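Local coordinates for protein AbyA5 (Verrucosispora maris, PDB 4YWF) that catalyses acetate elimination in spirotetronate biosynthesis, acting as an esterase-like lyase built on the alpha/beta-hydrolase fold, at residues 117-122 with 128-133; 145-150 with 156-161; 193-198 with 221-226; 198-203 with 230-235; 293-298 with 349-354. The protein carries 4 engineered substitutions. All blocks are in the same frame, centred on the assembly; numbering follows the deposited sequence.

Contact 1 (117-122 with 128-133)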
# COMPACT_ATOMS: atom_id res chain seq x y z
N ILE A 117 -15.56 -0.24 -12.49
CA ILE A 117 -14.75 0.52 -11.52
C ILE A 117 -15.59 1.59 -10.88
O ILE A 117 -16.08 2.48 -11.56
CB ILE A 117 -13.47 1.17 -12.10
CG1 ILE A 117 -12.62 0.11 -12.83
CG2 ILE A 117 -12.67 1.80 -10.97
CD1 ILE A 117 -11.23 0.58 -13.24
N GLU A 118 -15.71 1.50 -9.56
CA GLU A 118 -16.52 2.37 -8.77
C GLU A 118 -15.75 3.02 -7.64
O GLU A 118 -14.92 2.41 -7.02
CB GLU A 118 -17.68 1.59 -8.16
CG GLU A 118 -18.66 2.39 -7.34
CD GLU A 118 -19.83 1.52 -6.83
OE1 GLU A 118 -20.15 0.48 -7.48
OE2 GLU A 118 -20.40 1.86 -5.76
N ARG A 119 -16.06 4.26 -7.37
CA ARG A 119 -15.48 5.01 -6.26
C ARG A 119 -16.29 4.80 -4.99
O ARG A 119 -17.52 4.91 -5.00
CB ARG A 119 -15.50 6.50 -6.62
CG ARG A 119 -15.28 7.43 -5.44
CD ARG A 119 -15.35 8.88 -5.86
NE ARG A 119 -14.02 9.32 -6.21
CZ ARG A 119 -13.71 10.01 -7.29
NH1 ARG A 119 -14.65 10.43 -8.15
NH2 ARG A 119 -12.43 10.33 -7.48
N LEU A 120 -15.61 4.50 -3.90
CA LEU A 120 -16.21 4.42 -2.59
C LEU A 120 -15.66 5.61 -1.78
O LEU A 120 -14.51 5.93 -1.82
CB LEU A 120 -15.81 3.13 -1.92
CG LEU A 120 -16.09 1.83 -2.67
CD1 LEU A 120 -15.59 0.64 -1.84
CD2 LEU A 120 -17.59 1.72 -2.95
N GLU A 121 -16.51 6.26 -1.01
CA GLU A 121 -16.11 7.36 -0.10
C GLU A 121 -16.72 7.04 1.26
O GLU A 121 -17.93 6.84 1.38
CB GLU A 121 -16.63 8.70 -0.64
CG GLU A 121 -15.93 9.92 -0.01
CD GLU A 121 -15.80 11.14 -0.95
OE1 GLU A 121 -15.83 11.00 -2.20
OE2 GLU A 121 -15.65 12.27 -0.44
N LEU A 122 -15.86 6.92 2.27
CA LEU A 122 -16.26 6.64 3.63
C LEU A 122 -15.99 7.87 4.49
O LEU A 122 -14.87 8.27 4.71
CB LEU A 122 -15.46 5.44 4.17
CG LEU A 122 -15.64 4.11 3.42
CD1 LEU A 122 -14.89 4.00 2.07
CD2 LEU A 122 -15.17 2.98 4.31
N VAL A 128 -12.17 11.58 5.99
CA VAL A 128 -12.72 10.87 4.87
C VAL A 128 -11.70 9.86 4.31
O VAL A 128 -10.55 10.16 4.27
CB VAL A 128 -13.16 11.85 3.78
CG1 VAL A 128 -13.38 11.13 2.43
CG2 VAL A 128 -14.43 12.56 4.25
N VAL A 129 -12.14 8.67 3.90
CA VAL A 129 -11.26 7.68 3.21
C VAL A 129 -11.90 7.37 1.87
O VAL A 129 -13.05 6.96 1.86
CB VAL A 129 -11.18 6.35 4.03
CG1 VAL A 129 -10.32 5.32 3.34
CG2 VAL A 129 -10.63 6.63 5.40
N ARG A 130 -11.18 7.55 0.75
CA ARG A 130 -11.65 7.11 -0.57
C ARG A 130 -10.99 5.81 -1.03
O ARG A 130 -9.86 5.50 -0.64
CB ARG A 130 -11.44 8.21 -1.65
CG ARG A 130 -12.42 9.35 -1.51
CD ARG A 130 -11.98 10.62 -2.21
NE ARG A 130 -13.15 11.41 -2.62
CZ ARG A 130 -13.44 11.80 -3.86
NH1 ARG A 130 -12.62 11.54 -4.87
NH2 ARG A 130 -14.56 12.48 -4.10
N ALA A 131 -11.70 5.08 -1.90
CA ALA A 131 -11.24 3.78 -2.39
C ALA A 131 -11.77 3.60 -3.80
O ALA A 131 -12.76 4.26 -4.20
CB ALA A 131 -11.72 2.69 -1.43
N TRP A 132 -11.13 2.74 -4.56
CA TRP A 132 -11.62 2.35 -5.87
C TRP A 132 -11.94 0.87 -5.80
O TRP A 132 -11.20 0.14 -5.15
CB TRP A 132 -10.56 2.57 -6.95
CG TRP A 132 -10.27 3.97 -7.20
CD1 TRP A 132 -9.12 4.66 -6.85
CD2 TRP A 132 -11.12 4.92 -7.86
NE1 TRP A 132 -9.22 5.99 -7.27
CE2 TRP A 132 -10.44 6.16 -7.89
CE3 TRP A 132 -12.38 4.82 -8.48
CZ2 TRP A 132 -10.99 7.30 -8.45
CZ3 TRP A 132 -12.90 5.96 -9.09
CH2 TRP A 132 -12.21 7.16 -9.08
N ALA A 133 -13.01 0.44 -6.45
CA ALA A 133 -13.42 -0.95 -6.37
C ALA A 133 -13.94 -1.49 -7.70
O ALA A 133 -14.36 -0.72 -8.56
CB ALA A 133 -14.49 -1.12 -5.33
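Glu-121 OE1 is gripped by one guanidinium: it forms a salt bridge of 2.7 Å with Arg-130 NH2, and Arg-130 NE lies equally near. With CG anti to the backbone N (chi1 -163°) and a bend at chi2, the Glu-121 carboxylate comes alongside the extended Arg-130 chain, the two planes turned 68° apart. The residues form a non-hydrogen-bonded pair in the antiparallel hairpin of strands 118-124 and 127-134, which Glu-118, Leu-120 and Leu-122 close with six backbone bonds to Ala-133, Ala-131 and Val-129. On the same face, the Arg-119 guanidinium lies between Trp-132 CH2 on one side and Arg-130 on the other. Its NH2 is 3.5 Å from Trp-132 CZ2, yet also 2.9 Å from Arg-130 NH1, a meeting of two donors. With Arg-130 cut back to an alanine, the Glu-121 carboxylate would probably lose its mate and the Arg-119 guanidinium the group over one of its faces. On the other face Leu-120 CD1 lies 4.1 Å from Ala-133 CB. Glu-121, helped by the long, weak ion pairs of Arg-130 with Glu-182 and of Arg-119 with Asp-108, probably offsets the two close positive charges.

Contact 2 (145-150 with 156-161); sequences LLMTGG and EQWAPI
Trp-158 reaches Met-147, a selenomethionine, from its first side-chain atom onward: Trp-158 CB lies 4.1 Å from Met-147 SE. At CG the indole begins to pass under the Met-147 methyl, CE, which is 4.0 Å away. The approach tightens at CD2 and is closest at Trp-158 CE3, 3.4 Å from CE; CZ3, further round the six-membered ring, is already drawing off. The methyl thus sits over one face, displaced toward the rim, while SE stands obliquely 4.9 Å from the centroid of the five-membered ring, a Met-aromatic contact. Met-147 reaches across because its CG is anti to the backbone N (chi1 -170°) and its chain runs out extended, nearly perpendicular to the Trp-158 side chain. The contact joins strand 143-148, central in the alpha/beta-hydrolase sheet, to the loop that leads into helix 162-167; in this fold the turn after such a strand commonly helps to form the oxyanion hole. The opposite indole face carries CB of its neighbour Gln-157. On the five-membered ring, Trp-158 NE1 gives a weak bond of 3.3 Å to water 1, which lies in the ring plane and also accepts from Gly-149 N at 3.1 Å.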
# COMPACT_ATOMS: atom_id res chain seq x y z
N LEU A 145 -10.98 -8.90 -2.14
CA LEU A 145 -9.54 -8.65 -2.11
C LEU A 145 -9.29 -7.20 -1.71
O LEU A 145 -9.63 -6.26 -2.46
CB LEU A 145 -8.84 -9.02 -3.39
CG LEU A 145 -7.33 -8.78 -3.45
CD1 LEU A 145 -6.48 -9.59 -2.50
CD2 LEU A 145 -6.94 -9.17 -4.85
N LEU A 146 -8.78 -7.03 -0.48
CA LEU A 146 -8.45 -5.71 -0.05
C LEU A 146 -6.97 -5.38 -0.41
O LEU A 146 -6.07 -6.10 -0.04
CB LEU A 146 -8.68 -5.56 1.44
CG LEU A 146 -10.10 -5.61 2.00
CD1 LEU A 146 -10.05 -5.34 3.46
CD2 LEU A 146 -11.08 -4.62 1.38
N MSE A 147 -6.72 -4.26 -1.07
CA MSE A 147 -5.35 -3.91 -1.48
C MSE A 147 -4.94 -2.60 -0.99
O MSE A 147 -5.63 -1.59 -1.26
CB MSE A 147 -5.26 -3.94 -2.98
CG MSE A 147 -3.79 -3.81 -3.39
SE MSE A 147 -3.48 -4.63 -5.16
CE MSE A 147 -1.51 -4.48 -5.33
N THR A 148 -3.76 -2.57 -0.36
CA THR A 148 -3.12 -1.36 0.10
C THR A 148 -1.60 -1.41 -0.03
O THR A 148 -0.99 -2.45 0.04
CB THR A 148 -3.41 -1.08 1.60
OG1 THR A 148 -2.96 -2.19 2.41
CG2 THR A 148 -4.88 -0.86 1.85
N GLY A 149 -0.99 -0.26 -0.26
CA GLY A 149 0.44 -0.12 -0.28
C GLY A 149 0.98 0.44 1.05
O GLY A 149 0.29 0.46 2.07
N GLY A 150 2.25 0.82 1.01
CA GLY A 150 2.95 1.41 2.10
C GLY A 150 2.81 2.92 2.15
O GLY A 150 1.82 3.49 1.67
N GLU A 156 -4.13 4.97 -6.63
CA GLU A 156 -4.11 5.06 -8.06
C GLU A 156 -2.94 4.29 -8.65
O GLU A 156 -2.95 3.99 -9.84
CB GLU A 156 -4.11 6.54 -8.52
CG GLU A 156 -5.49 7.23 -8.32
CD GLU A 156 -5.70 7.73 -6.90
OE1 GLU A 156 -4.70 7.84 -6.11
OE2 GLU A 156 -6.86 7.99 -6.55
N GLN A 157 -1.97 3.89 -7.83
CA GLN A 157 -0.86 3.08 -8.33
C GLN A 157 -1.37 1.69 -8.71
O GLN A 157 -0.90 1.07 -9.67
CB GLN A 157 0.19 2.92 -7.21
CG GLN A 157 1.64 2.85 -7.69
CD GLN A 157 2.57 2.23 -6.65
OE1 GLN A 157 2.58 2.62 -5.48
NE2 GLN A 157 3.37 1.27 -7.09
N TRP A 158 -2.32 1.20 -7.92
CA TRP A 158 -2.89 -0.14 -8.08
C TRP A 158 -4.24 -0.22 -8.76
O TRP A 158 -4.57 -1.26 -9.28
CB TRP A 158 -3.08 -0.80 -6.70
CG TRP A 158 -1.97 -0.58 -5.76
CD1 TRP A 158 -2.01 0.17 -4.62
CD2 TRP A 158 -0.63 -1.04 -5.90
NE1 TRP A 158 -0.78 0.16 -4.02
CE2 TRP A 158 0.09 -0.56 -4.80
CE3 TRP A 158 0.02 -1.80 -6.86
CZ2 TRP A 158 1.44 -0.85 -4.61
CZ3 TRP A 158 1.36 -2.12 -6.65
CH2 TRP A 158 2.05 -1.63 -5.54
N ALA A 159 -5.03 0.87 -8.75
CA ALA A 159 -6.38 0.83 -9.26
C ALA A 159 -6.54 0.40 -10.71
O ALA A 159 -7.54 -0.17 -11.05
CB ALA A 159 -7.08 2.19 -9.04
N PRO A 160 -5.54 0.68 -11.56
CA PRO A 160 -5.74 0.30 -12.94
C PRO A 160 -5.88 -1.25 -13.11
O PRO A 160 -6.43 -1.71 -14.13
CB PRO A 160 -4.47 0.77 -13.61
CG PRO A 160 -3.95 1.88 -12.78
CD PRO A 160 -4.39 1.58 -11.40
N ILE A 161 -5.38 -2.03 -12.16
CA ILE A 161 -5.50 -3.51 -12.29
C ILE A 161 -6.78 -4.09 -11.69
O ILE A 161 -6.99 -5.31 -11.81
CB ILE A 161 -4.28 -4.31 -11.78
CG1 ILE A 161 -4.00 -4.05 -10.29
CG2 ILE A 161 -3.08 -3.97 -12.67
CD1 ILE A 161 -2.84 -4.88 -9.72
O HOH W 1 -2.08 2.25 -1.82

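Contact 3 (193-198 with 221-226)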
# COMPACT_ATOMS: atom_id res chain seq x y z
N ALA A 193 -7.97 -0.85 12.32
CA ALA A 193 -9.40 -0.97 12.12
C ALA A 193 -9.85 -0.73 10.65
O ALA A 193 -10.98 -1.05 10.26
CB ALA A 193 -10.15 -0.01 13.06
N LEU A 194 -8.95 -0.20 9.84
CA LEU A 194 -9.30 0.29 8.52
C LEU A 194 -9.86 -0.82 7.64
O LEU A 194 -10.81 -0.61 6.90
CB LEU A 194 -8.09 0.96 7.86
CG LEU A 194 -8.23 1.26 6.36
CD1 LEU A 194 -9.28 2.34 6.18
CD2 LEU A 194 -6.87 1.65 5.82
N PHE A 195 -9.30 -2.02 7.76
CA PHE A 195 -9.72 -3.08 6.89
C PHE A 195 -11.19 -3.37 7.20
O PHE A 195 -11.97 -3.52 6.28
CB PHE A 195 -8.88 -4.37 7.02
CG PHE A 195 -7.40 -4.15 6.91
CD1 PHE A 195 -6.78 -4.10 5.68
CD2 PHE A 195 -6.61 -4.01 8.06
CE1 PHE A 195 -5.41 -3.85 5.60
CE2 PHE A 195 -5.24 -3.78 7.97
CZ PHE A 195 -4.65 -3.73 6.75
N GLY A 196 -11.53 -3.51 8.49
CA GLY A 196 -12.93 -3.87 8.84
C GLY A 196 -13.93 -2.84 8.32
O GLY A 196 -14.95 -3.17 7.82
N VAL A 197 -13.56 -1.57 8.40
CA VAL A 197 -14.37 -0.47 7.92
C VAL A 197 -14.58 -0.47 6.39
O VAL A 197 -15.65 -0.08 5.94
CB VAL A 197 -13.81 0.84 8.43
CG1 VAL A 197 -14.40 2.03 7.68
CG2 VAL A 197 -14.05 0.92 9.94
N LEU A 198 -13.63 -1.00 5.62
CA LEU A 198 -13.81 -1.17 4.20
C LEU A 198 -14.75 -2.30 3.93
O LEU A 198 -15.60 -2.22 3.05
CB LEU A 198 -12.45 -1.47 3.50
CG LEU A 198 -11.44 -0.35 3.52
CD1 LEU A 198 -10.10 -1.00 3.13
CD2 LEU A 198 -11.81 0.83 2.63
N HIS A 221 1.91 -4.60 8.33
CA HIS A 221 1.95 -4.57 9.78
C HIS A 221 0.51 -4.32 10.34
O HIS A 221 0.09 -4.90 11.34
CB HIS A 221 2.91 -3.48 10.22
CG HIS A 221 2.81 -3.16 11.67
ND1 HIS A 221 2.09 -2.10 12.14
CD2 HIS A 221 3.41 -3.72 12.75
CE1 HIS A 221 2.21 -2.04 13.46
NE2 HIS A 221 3.01 -3.02 13.85
N LEU A 222 -0.28 -3.50 9.65
CA LEU A 222 -1.62 -3.21 10.11
C LEU A 222 -2.51 -4.41 9.98
O LEU A 222 -3.38 -4.69 10.89
CB LEU A 222 -2.23 -2.07 9.34
CG LEU A 222 -1.61 -0.67 9.55
CD1 LEU A 222 -2.39 0.32 8.66
CD2 LEU A 222 -1.62 -0.28 11.05
N ALA A 223 -2.35 -5.13 8.86
CA ALA A 223 -3.12 -6.34 8.66
C ALA A 223 -2.79 -7.35 9.76
O ALA A 223 -3.70 -8.02 10.32
CB ALA A 223 -2.84 -6.92 7.28
N LEU A 224 -1.50 -7.56 10.02
CA LEU A 224 -1.12 -8.55 11.01
C LEU A 224 -1.58 -8.19 12.43
O LEU A 224 -1.89 -9.11 13.24
CB LEU A 224 0.39 -8.76 11.03
CG LEU A 224 1.07 -9.46 9.87
CD1 LEU A 224 2.54 -9.09 9.85
CD2 LEU A 224 0.83 -10.98 9.93
N ARG A 225 -1.63 -6.90 12.71
CA ARG A 225 -2.13 -6.38 13.99
C ARG A 225 -3.64 -6.57 14.04
O ARG A 225 -4.17 -6.93 15.09
CB ARG A 225 -1.74 -4.88 14.11
CG ARG A 225 -2.59 -4.07 15.08
CD ARG A 225 -2.14 -4.36 16.50
NE ARG A 225 -0.73 -3.96 16.70
CZ ARG A 225 0.13 -4.54 17.57
NH1 ARG A 225 -0.24 -5.60 18.32
NH2 ARG A 225 1.37 -4.09 17.66
N ALA A 226 -4.34 -6.43 12.90
CA ALA A 226 -5.81 -6.57 12.89
C ALA A 226 -6.24 -8.01 13.02
O ALA A 226 -7.26 -8.28 13.66
CB ALA A 226 -6.44 -6.01 11.62
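Phe-195 meets the backbone of helix 218-226 with the rim of its ring. Phe-195 CE2 comes within 3.4 Å of Leu-222 C, which lies at the ring edge near its plane. The same CE2 is 3.3 Å from Ala-223 N, which approaches obliquely. Phe-195 gets there from the neighbouring helix because CG is anti to its own carbonyl carbon (chi1 -51°), carrying the ring toward helix 218-226. The two helical segments run at 81° to each other with their axes 10.7 Å apart, a gap that this one large side chain spans. In the alpha/beta-hydrolase topology they are consecutive helices joined through strand 207-215, and helix 218-226 is the one that in this fold follows the nucleophile elbow. The remaining contacts are apolar, small aliphatic groups against the ring. Leu-222 CB lies 3.7 Å from Phe-195 CE2, and Ala-223 CB lies at the same distance from CZ, at the ring tip. Nearer the ring root, Ala-226 CB is 4.1 Å from Phe-195 CD2. Phe-195 also touches Leu-146 of strand 143-148, while Ala-223 packs on Ile-236 and Ala-226 on Leu-233 of strand 233-239.

Contact 4 (198-203 with 230-235); sequences LLDAVA and EPRLRG
Arg-232 NH2 donates to Asp-200 OD1 over 2.6 Å, a charged bond bent to 140° at the hydrogen. The oxygen is met from above the carboxylate plane, and the carboxylate and guanidinium are turned 33° against each other. On the neighbouring nitrogen, Arg-232 NH1 donates to Glu-230 OE1 at 2.8 Å, this partner lying in the guanidinium plane. Asp-200, Arg-232 and Glu-230 so make a salt-bridge network linking the last turn of helix 194-201 to a type I beta turn, Glu-230 to Leu-233, at the entry of strand 233-239 in the alpha/beta-hydrolase sheet. Water 2 adds a second link, donating to Asp-200 OD2 and accepting from Arg-232 NH1. The Arg-232 chain bends at chi2 and chi3, which lays its guanidinium between the two acids; Asp-200 OD1 and Glu-230 OE1 remain 6.5 Å apart, and the positive charge probably eases their mutual repulsion. A leucine in place of Arg-232 would probably leave both carboxylates without their shared partner and set Asp-200 free to turn. Outside the charged groups lies aliphatic packing: Leu-199 CB sits over one face of the guanidinium, toward its rim, 3.7 Å from Arg-232 NH2, and the two side chains slide past each other in opposite directions. Leu-199 reaches on to Ala-211, Val-144 and Leu-146 of the underlying strands. Just past the turn, Arg-234 NH2 donates back to Pro-231 O. At the far end of the aliphatic overlap, Leu-199 CD1 lies 3.8 Å from Arg-232 CB.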
# COMPACT_ATOMS: atom_id res chain seq x y z
N LEU A 198 -13.63 -1.00 5.62
CA LEU A 198 -13.81 -1.17 4.20
C LEU A 198 -14.75 -2.30 3.93
O LEU A 198 -15.60 -2.22 3.05
CB LEU A 198 -12.45 -1.47 3.50
CG LEU A 198 -11.44 -0.35 3.52
CD1 LEU A 198 -10.10 -1.00 3.13
CD2 LEU A 198 -11.81 0.83 2.63
N LEU A 199 -14.61 -3.38 4.69
CA LEU A 199 -15.50 -4.49 4.50
C LEU A 199 -16.98 -4.09 4.84
O LEU A 199 -17.89 -4.46 4.11
CB LEU A 199 -15.03 -5.62 5.36
CG LEU A 199 -13.72 -6.32 4.96
CD1 LEU A 199 -13.29 -7.23 6.13
CD2 LEU A 199 -13.89 -7.05 3.64
N ASP A 200 -17.17 -3.36 5.95
CA ASP A 200 -18.52 -2.79 6.33
C ASP A 200 -19.17 -2.05 5.19
O ASP A 200 -20.35 -2.22 4.95
CB ASP A 200 -18.42 -1.84 7.55
CG ASP A 200 -18.10 -2.58 8.83
OD1 ASP A 200 -18.23 -3.83 8.90
OD2 ASP A 200 -17.65 -1.91 9.79
N ALA A 201 -18.41 -1.25 4.46
CA ALA A 201 -18.94 -0.48 3.38
C ALA A 201 -19.35 -1.27 2.15
O ALA A 201 -20.15 -0.79 1.34
CB ALA A 201 -17.94 0.61 3.01
N VAL A 202 -18.88 -2.51 1.98
CA VAL A 202 -19.24 -3.32 0.81
C VAL A 202 -19.93 -4.63 1.19
O VAL A 202 -20.03 -5.53 0.37
CB VAL A 202 -17.99 -3.67 -0.06
CG1 VAL A 202 -17.36 -2.39 -0.64
CG2 VAL A 202 -16.93 -4.47 0.72
N ALA A 203 -20.36 -4.72 2.43
CA ALA A 203 -21.01 -5.94 2.98
C ALA A 203 -22.30 -6.36 2.19
O ALA A 203 -22.66 -7.53 2.10
CB ALA A 203 -21.28 -5.72 4.47
N GLU A 230 -10.12 -9.78 13.89
CA GLU A 230 -10.93 -9.53 12.75
C GLU A 230 -11.09 -10.82 12.00
O GLU A 230 -10.27 -11.13 11.09
CB GLU A 230 -10.31 -8.44 11.86
CG GLU A 230 -11.10 -8.15 10.60
CD GLU A 230 -12.60 -8.00 10.87
OE1 GLU A 230 -13.03 -6.91 11.23
OE2 GLU A 230 -13.33 -8.96 10.75
N PRO A 231 -12.12 -11.60 12.40
CA PRO A 231 -12.29 -12.90 11.79
C PRO A 231 -12.65 -12.86 10.31
O PRO A 231 -12.63 -13.88 9.67
CB PRO A 231 -13.43 -13.55 12.62
CG PRO A 231 -14.11 -12.41 13.30
CD PRO A 231 -13.01 -11.44 13.58
N ARG A 232 -12.91 -11.68 9.74
CA ARG A 232 -13.23 -11.66 8.34
C ARG A 232 -11.98 -11.81 7.46
O ARG A 232 -12.05 -12.32 6.34
CB ARG A 232 -14.06 -10.43 7.99
CG ARG A 232 -15.44 -10.44 8.66
CD ARG A 232 -15.50 -9.18 9.46
NE ARG A 232 -16.24 -8.19 8.80
CZ ARG A 232 -16.20 -6.87 9.03
NH1 ARG A 232 -15.36 -6.28 9.85
NH2 ARG A 232 -17.07 -6.13 8.40
N LEU A 233 -10.86 -11.39 7.99
CA LEU A 233 -9.58 -11.56 7.31
C LEU A 233 -9.19 -13.00 7.32
O LEU A 233 -8.81 -13.46 8.35
CB LEU A 233 -8.45 -10.73 7.91
CG LEU A 233 -8.58 -9.22 7.86
CD1 LEU A 233 -7.45 -8.53 8.63
CD2 LEU A 233 -8.65 -8.81 6.41
N ARG A 234 -9.17 -13.63 6.15
CA ARG A 234 -8.87 -15.04 5.97
C ARG A 234 -7.44 -15.28 5.44
O ARG A 234 -6.99 -16.42 5.34
CB ARG A 234 -9.90 -15.66 5.00
CG ARG A 234 -11.37 -15.74 5.48
CD ARG A 234 -11.63 -15.95 7.00
NE ARG A 234 -10.93 -17.07 7.64
CZ ARG A 234 -10.59 -17.11 8.95
NH1 ARG A 234 -9.97 -18.17 9.42
NH2 ARG A 234 -10.88 -16.13 9.83
N GLY A 235 -6.74 -14.22 5.06
CA GLY A 235 -5.33 -14.35 4.69
C GLY A 235 -4.68 -12.98 4.38
O GLY A 235 -5.34 -11.97 4.15
O HOH W 2 -15.57 -3.26 11.11

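Contact 5 (293-298 with 349-354)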
# COMPACT_ATOMS: atom_id res chain seq x y z
N ARG A 293 -3.99 -16.53 12.97
CA ARG A 293 -4.34 -17.92 12.58
C ARG A 293 -4.87 -18.07 11.14
O ARG A 293 -5.78 -18.84 10.84
CB ARG A 293 -5.35 -18.53 13.53
CG ARG A 293 -4.69 -19.26 14.68
CD ARG A 293 -4.80 -18.43 15.93
NE ARG A 293 -3.81 -18.89 16.90
CZ ARG A 293 -3.97 -18.87 18.22
NH1 ARG A 293 -5.08 -18.41 18.80
NH2 ARG A 293 -3.00 -19.33 18.98
N ILE A 294 -4.19 -17.40 10.24
CA ILE A 294 -4.58 -17.35 8.84
C ILE A 294 -3.29 -17.42 8.08
O ILE A 294 -2.23 -17.15 8.64
CB ILE A 294 -5.30 -16.04 8.50
CG1 ILE A 294 -4.48 -14.83 9.00
CG2 ILE A 294 -6.70 -16.04 9.11
CD1 ILE A 294 -4.95 -13.48 8.51
N PRO A 295 -3.39 -17.81 6.80
CA PRO A 295 -2.16 -17.85 6.07
C PRO A 295 -1.59 -16.45 5.87
O PRO A 295 -2.34 -15.44 5.78
CB PRO A 295 -2.53 -18.58 4.75
CG PRO A 295 -3.99 -18.79 4.79
CD PRO A 295 -4.48 -18.60 6.17
N VAL A 296 -0.26 -16.39 5.91
CA VAL A 296 0.49 -15.19 5.72
C VAL A 296 1.62 -15.45 4.79
O VAL A 296 2.43 -16.34 5.02
CB VAL A 296 1.09 -14.65 7.03
CG1 VAL A 296 1.86 -13.39 6.73
CG2 VAL A 296 0.01 -14.40 8.05
N ALA A 297 1.67 -14.64 3.75
CA ALA A 297 2.73 -14.70 2.71
C ALA A 297 3.48 -13.37 2.74
O ALA A 297 2.86 -12.33 2.95
CB ALA A 297 2.08 -14.95 1.32
N TYR A 298 4.81 -13.44 2.57
CA TYR A 298 5.68 -12.30 2.70
C TYR A 298 6.86 -12.33 1.73
O TYR A 298 7.71 -13.26 1.70
CB TYR A 298 6.15 -12.28 4.18
CG TYR A 298 6.97 -11.12 4.63
CD1 TYR A 298 8.25 -10.89 4.14
CD2 TYR A 298 6.48 -10.26 5.60
CE1 TYR A 298 9.01 -9.82 4.60
CE2 TYR A 298 7.19 -9.18 6.05
CZ TYR A 298 8.45 -8.95 5.55
OH TYR A 298 9.15 -7.87 6.06
N LEU A 349 -4.53 -16.45 -4.72
CA LEU A 349 -5.44 -17.39 -5.35
C LEU A 349 -5.53 -18.73 -4.64
O LEU A 349 -6.63 -19.32 -4.59
CB LEU A 349 -5.06 -17.62 -6.80
CG LEU A 349 -5.11 -16.42 -7.73
CD1 LEU A 349 -4.60 -16.80 -9.11
CD2 LEU A 349 -6.50 -15.82 -7.83
N GLU A 350 -4.42 -19.21 -4.10
CA GLU A 350 -4.41 -20.41 -3.30
C GLU A 350 -5.19 -20.22 -2.04
O GLU A 350 -6.05 -21.02 -1.77
CB GLU A 350 -3.00 -20.83 -2.96
CG GLU A 350 -2.90 -22.17 -2.25
CD GLU A 350 -2.89 -21.99 -0.74
OE1 GLU A 350 -2.64 -20.88 -0.28
OE2 GLU A 350 -3.22 -22.94 -0.03
N MSE A 351 -4.90 -19.15 -1.27
CA MSE A 351 -5.58 -18.91 -0.03
C MSE A 351 -7.06 -18.78 -0.18
O MSE A 351 -7.81 -19.14 0.72
CB MSE A 351 -5.14 -17.57 0.60
CG MSE A 351 -3.72 -17.60 1.03
SE MSE A 351 -3.22 -15.78 1.61
CE MSE A 351 -1.32 -16.15 1.76
N SER A 352 -7.55 -18.24 -1.28
CA SER A 352 -8.98 -18.07 -1.41
C SER A 352 -9.65 -19.18 -2.17
O SER A 352 -10.85 -19.07 -2.45
CB SER A 352 -9.31 -16.73 -2.13
OG SER A 352 -8.76 -16.72 -3.42
N GLY A 353 -8.92 -20.25 -2.49
CA GLY A 353 -9.52 -21.37 -3.24
C GLY A 353 -10.02 -21.00 -4.64
O GLY A 353 -11.11 -21.37 -5.05
N ALA A 354 -9.24 -20.23 -5.37
CA ALA A 354 -9.65 -19.75 -6.68
C ALA A 354 -9.73 -20.90 -7.69
O ALA A 354 -9.20 -21.98 -7.46
CB ALA A 354 -8.69 -18.69 -7.19
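Met-351, a selenomethionine at the end of helix 337-351, lies along Pro-295 and Ala-297 on one face of strand 296-301 and its lead-in. Its CG is anti to the carbonyl carbon (chi1 -67°), and from there the chain runs out extended, so that successive atoms meet successive residues. CG rests against the proline ring, 4.0 Å from Pro-295 CG and from Pro-295 CB, with the two side chains passing in opposite directions. The terminal methyl, Met-351 CE, goes further and touches Ala-297 CB at 3.6 Å, the closest approach of the contact. The CB atoms of Pro-295 and Ala-297 both point toward the helix, whereas that of Val-296 points away; helix 337-351 thus packs on one face of the alpha/beta-hydrolase sheet, and Leu-224 of helix 218-226 meets Val-296 on the opposite one. Met-351 also touches Val-237 and Arg-323, on the strands flanking 296-301. Directly after it the helix stops in a Schellman motif, with Ala-354 N bonded to Leu-349 O at 2.9 Å and Gly-353, at positive phi, as the C-prime residue. The contact is wholly apolar, so helix end and sheet face are joined here by van der Waals packing alone, fitted by the length of one flexible side chain.

In the fold
Contacts 1, 2, 4 and 5 all reach the same mixed sheet, and contact 3 lies on its helical layer. Contacts 3 and 4 are the closest, with centres 9 Å apart; they share Leu-198 and helix 194-201, and Gly-196 CA packs 3.6 Å from Arg-232 NH1. Contacts 1 and 2 are joined by a probable hydrogen bond of 3.2 Å between Trp-132 NE1 and Glu-156 OE2. Contact 1 and contact 5 lie farthest apart, about 25 Å between centres. In this fold the catalytic nucleophile probably sits at the elbow between strand 207-215 and helix 218-226, close to contacts 2 and 3.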